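Local coordinates for protein 1-deoxy-D-xylulose 5-phosphate reductoisomerase (PDB 1R0K) that catalyses the NADPH-dependent rearrangement and reduction of 1-deoxy-D-xylulose 5-phosphate to 2-C-methyl-D-erythritol 4-phosphate in isoprenoid biosynthesis, with a divalent metal ion, at residues Asp22-Asn27 with Tyr31-Leu36. Residues are numbered along the deposited sequence; the frame is centred on the assembly and turned at random.
Sequences DLIERN and YQVIAL
Y31, at the start of strand 31-38, reaches back to the end of helix 15-25 and meets I24 and N27. Its CB lies 4.1 Å from CG2 of I24. Beyond it, CG turns beside the backbone N (chi1 -55°), which brings the ring to N27: CD1 is 3.4 Å from N27 O and 3.7 Å from N27 CB, and CE1 lies against the same methylene. At the tip, OH is hydrogen-bonded to a residue adjoining one of the two segments. The side chain also touches V7 and L274. The backbones join where Y31 N donates to N27 O, a hydrogen bond of 3.0 Å whose N-H...O angle is 140°. The side chain of N27 turns back to the helix, its ND2 donating to L23 O (2.8 Å) in the carbonyl plane, which ties the amide to the last helical turn. With alanine in place of this tyrosine, N27 CB is likely to lose its ring neighbour and a gap to open between the helix end and the strand. Further along, V33 CG2 meets I24 CG2 at 4.0 Å, the side chains crossing at about a right angle. This short turn from helix 15-25 into strand 31-38, parallel beside strand 5-10, completes the first beta-alpha-beta unit of the Rossmann-type NADPH-binding domain.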
ATOM      1  N   ASP B  22     -20.742 -15.769  -2.509  1.00 14.02           N
ATOM      2  CA  ASP B  22     -21.243 -14.586  -3.198  1.00 14.80           C
ATOM      3  C   ASP B  22     -20.356 -14.318  -4.414  1.00 14.85           C
ATOM      4  O   ASP B  22     -20.847 -14.162  -5.531  1.00 13.94           O
ATOM      5  CB  ASP B  22     -21.214 -13.372  -2.259  1.00 14.78           C
ATOM      6  CG  ASP B  22     -21.753 -12.106  -2.918  1.00 17.38           C
ATOM      7  OD1 ASP B  22     -22.979 -11.872  -2.865  1.00 15.67           O
ATOM      8  OD2 ASP B  22     -20.946 -11.346  -3.496  1.00 17.35           O
ATOM      9  N   LEU B  23     -19.044 -14.288  -4.201  1.00 14.15           N
ATOM     10  CA  LEU B  23     -18.114 -14.020  -5.293  1.00 14.64           C
ATOM     11  C   LEU B  23     -18.055 -15.152  -6.310  1.00 15.15           C
ATOM     12  O   LEU B  23     -17.947 -14.907  -7.511  1.00 16.90           O
ATOM     13  CB  LEU B  23     -16.707 -13.741  -4.742  1.00 15.91           C
ATOM     14  CG  LEU B  23     -16.598 -12.536  -3.801  1.00 14.71           C
ATOM     15  CD1 LEU B  23     -15.125 -12.238  -3.512  1.00 12.83           C
ATOM     16  CD2 LEU B  23     -17.258 -11.323  -4.441  1.00 15.52           C
ATOM     17  N   ILE B  24     -18.124 -16.392  -5.833  1.00 16.26           N
ATOM     18  CA  ILE B  24     -18.084 -17.543  -6.732  1.00 15.57           C
ATOM     19  C   ILE B  24     -19.309 -17.568  -7.650  1.00 14.25           C
ATOM     20  O   ILE B  24     -19.192 -17.773  -8.856  1.00 14.46           O
ATOM     21  CB  ILE B  24     -18.034 -18.875  -5.938  1.00 15.79           C
ATOM     22  CG1 ILE B  24     -16.695 -18.993  -5.206  1.00 14.69           C
ATOM     23  CG2 ILE B  24     -18.230 -20.061  -6.889  1.00 14.78           C
ATOM     24  CD1 ILE B  24     -16.597 -20.188  -4.280  1.00 16.11           C
ATOM     25  N   GLU B  25     -20.482 -17.345  -7.074  1.00 14.92           N
ATOM     26  CA  GLU B  25     -21.712 -17.374  -7.852  1.00 16.80           C
ATOM     27  C   GLU B  25     -21.879 -16.245  -8.870  1.00 17.31           C
ATOM     28  O   GLU B  25     -22.693 -16.355  -9.791  1.00 16.76           O
ATOM     29  CB  GLU B  25     -22.901 -17.463  -6.903  1.00 17.17           C
ATOM     30  CG  GLU B  25     -22.988 -18.846  -6.263  1.00 19.12           C
ATOM     31  CD  GLU B  25     -24.166 -18.998  -5.335  1.00 22.24           C
ATOM     32  OE1 GLU B  25     -24.011 -18.741  -4.119  1.00 22.10           O
ATOM     33  OE2 GLU B  25     -25.251 -19.366  -5.832  1.00 23.44           O
ATOM     34  N   ARG B  26     -21.099 -15.178  -8.717  1.00 16.65           N
ATOM     35  CA  ARG B  26     -21.124 -14.060  -9.661  1.00 17.54           C
ATOM     36  C   ARG B  26     -20.154 -14.408 -10.786  1.00 17.36           C
ATOM     37  O   ARG B  26     -19.984 -13.646 -11.737  1.00 18.85           O
ATOM     38  CB  ARG B  26     -20.640 -12.768  -8.992  1.00 16.98           C
ATOM     39  CG  ARG B  26     -21.505 -12.277  -7.856  1.00 18.40           C
ATOM     40  CD  ARG B  26     -20.844 -11.120  -7.117  1.00 18.23           C
ATOM     41  NE  ARG B  26     -21.673 -10.677  -6.002  1.00 19.05           N
ATOM     42  CZ  ARG B  26     -22.780  -9.956  -6.136  1.00 18.28           C
ATOM     43  NH1 ARG B  26     -23.189  -9.583  -7.341  1.00 20.03           N
ATOM     44  NH2 ARG B  26     -23.490  -9.630  -5.067  1.00 20.01           N
ATOM     45  N   ASN B  27     -19.520 -15.570 -10.670  1.00 16.85           N
ATOM     46  CA  ASN B  27     -18.536 -15.995 -11.654  1.00 16.77           C
ATOM     47  C   ASN B  27     -18.545 -17.500 -11.896  1.00 16.95           C
ATOM     48  O   ASN B  27     -17.491 -18.132 -11.973  1.00 17.69           O
ATOM     49  CB  ASN B  27     -17.147 -15.562 -11.181  1.00 17.79           C
ATOM     50  CG  ASN B  27     -17.017 -14.057 -11.069  1.00 20.68           C
ATOM     51  OD1 ASN B  27     -16.851 -13.366 -12.073  1.00 21.66           O
ATOM     52  ND2 ASN B  27     -17.104 -13.537  -9.844  1.00 18.91           N
ATOM     53  N   TYR B  31     -15.561 -20.375 -12.231  1.00 20.22           N
ATOM     54  CA  TYR B  31     -15.339 -21.349 -11.173  1.00 19.40           C
ATOM     55  C   TYR B  31     -16.287 -22.533 -11.164  1.00 19.49           C
ATOM     56  O   TYR B  31     -17.489 -22.385 -11.374  1.00 20.78           O
ATOM     57  CB  TYR B  31     -15.418 -20.656  -9.812  1.00 18.97           C
ATOM     58  CG  TYR B  31     -14.475 -19.489  -9.687  1.00 21.04           C
ATOM     59  CD1 TYR B  31     -14.957 -18.182  -9.646  1.00 20.10           C
ATOM     60  CD2 TYR B  31     -13.097 -19.688  -9.643  1.00 18.52           C
ATOM     61  CE1 TYR B  31     -14.089 -17.098  -9.569  1.00 20.70           C
ATOM     62  CE2 TYR B  31     -12.220 -18.611  -9.564  1.00 21.10           C
ATOM     63  CZ  TYR B  31     -12.721 -17.319  -9.529  1.00 20.29           C
ATOM     64  OH  TYR B  31     -11.852 -16.252  -9.462  1.00 20.63           O
ATOM     65  N   GLN B  32     -15.725 -23.706 -10.891  1.00 19.13           N
ATOM     66  CA  GLN B  32     -16.480 -24.949 -10.805  1.00 19.76           C
ATOM     67  C   GLN B  32     -16.378 -25.460  -9.370  1.00 18.49           C
ATOM     68  O   GLN B  32     -15.298 -25.816  -8.898  1.00 16.90           O
ATOM     69  CB  GLN B  32     -15.906 -25.986 -11.770  1.00 22.81           C
ATOM     70  CG  GLN B  32     -16.309 -27.414 -11.442  1.00 29.84           C
ATOM     71  CD  GLN B  32     -15.944 -28.389 -12.542  1.00 33.17           C
ATOM     72  OE1 GLN B  32     -14.818 -28.384 -13.050  1.00 34.18           O
ATOM     73  NE2 GLN B  32     -16.894 -29.240 -12.913  1.00 36.64           N
ATOM     74  N   VAL B  33     -17.509 -25.491  -8.676  1.00 17.15           N
ATOM     75  CA  VAL B  33     -17.532 -25.935  -7.294  1.00 17.44           C
ATOM     76  C   VAL B  33     -17.414 -27.445  -7.141  1.00 18.32           C
ATOM     77  O   VAL B  33     -18.223 -28.198  -7.679  1.00 17.91           O
ATOM     78  CB  VAL B  33     -18.816 -25.474  -6.596  1.00 17.88           C
ATOM     79  CG1 VAL B  33     -18.830 -25.957  -5.156  1.00 15.85           C
ATOM     80  CG2 VAL B  33     -18.908 -23.959  -6.644  1.00 18.21           C
ATOM     81  N   ILE B  34     -16.400 -27.878  -6.401  1.00 15.99           N
ATOM     82  CA  ILE B  34     -16.195 -29.293  -6.152  1.00 16.88           C
ATOM     83  C   ILE B  34     -16.963 -29.670  -4.890  1.00 16.28           C
ATOM     84  O   ILE B  34     -18.031 -30.273  -4.960  1.00 16.72           O
ATOM     85  CB  ILE B  34     -14.696 -29.623  -5.954  1.00 18.49           C
ATOM     86  CG1 ILE B  34     -13.903 -29.227  -7.202  1.00 20.27           C
ATOM     87  CG2 ILE B  34     -14.518 -31.116  -5.684  1.00 19.52           C
ATOM     88  CD1 ILE B  34     -14.348 -29.930  -8.468  1.00 23.60           C
ATOM     89  N   ALA B  35     -16.430 -29.301  -3.732  1.00 14.92           N
ATOM     90  CA  ALA B  35     -17.100 -29.623  -2.483  1.00 14.45           C
ATOM     91  C   ALA B  35     -17.425 -28.404  -1.639  1.00 14.28           C
ATOM     92  O   ALA B  35     -16.724 -27.393  -1.676  1.00 13.58           O
ATOM     93  CB  ALA B  35     -16.255 -30.591  -1.673  1.00 13.62           C
ATOM     94  N   LEU B  36     -18.515 -28.509  -0.891  1.00 14.63           N
ATOM     95  CA  LEU B  36     -18.932 -27.465   0.031  1.00 13.65           C
ATOM     96  C   LEU B  36     -19.190 -28.211   1.326  1.00 14.39           C
ATOM     97  O   LEU B  36     -19.717 -29.322   1.304  1.00 15.03           O
ATOM     98  CB  LEU B  36     -20.226 -26.791  -0.430  1.00 14.20           C
ATOM     99  CG  LEU B  36     -20.223 -25.990  -1.733  1.00 14.50           C
ATOM    100  CD1 LEU B  36     -21.579 -25.306  -1.875  1.00 14.23           C
ATOM    101  CD2 LEU B  36     -19.098 -24.950  -1.728  1.00 11.50           C
TER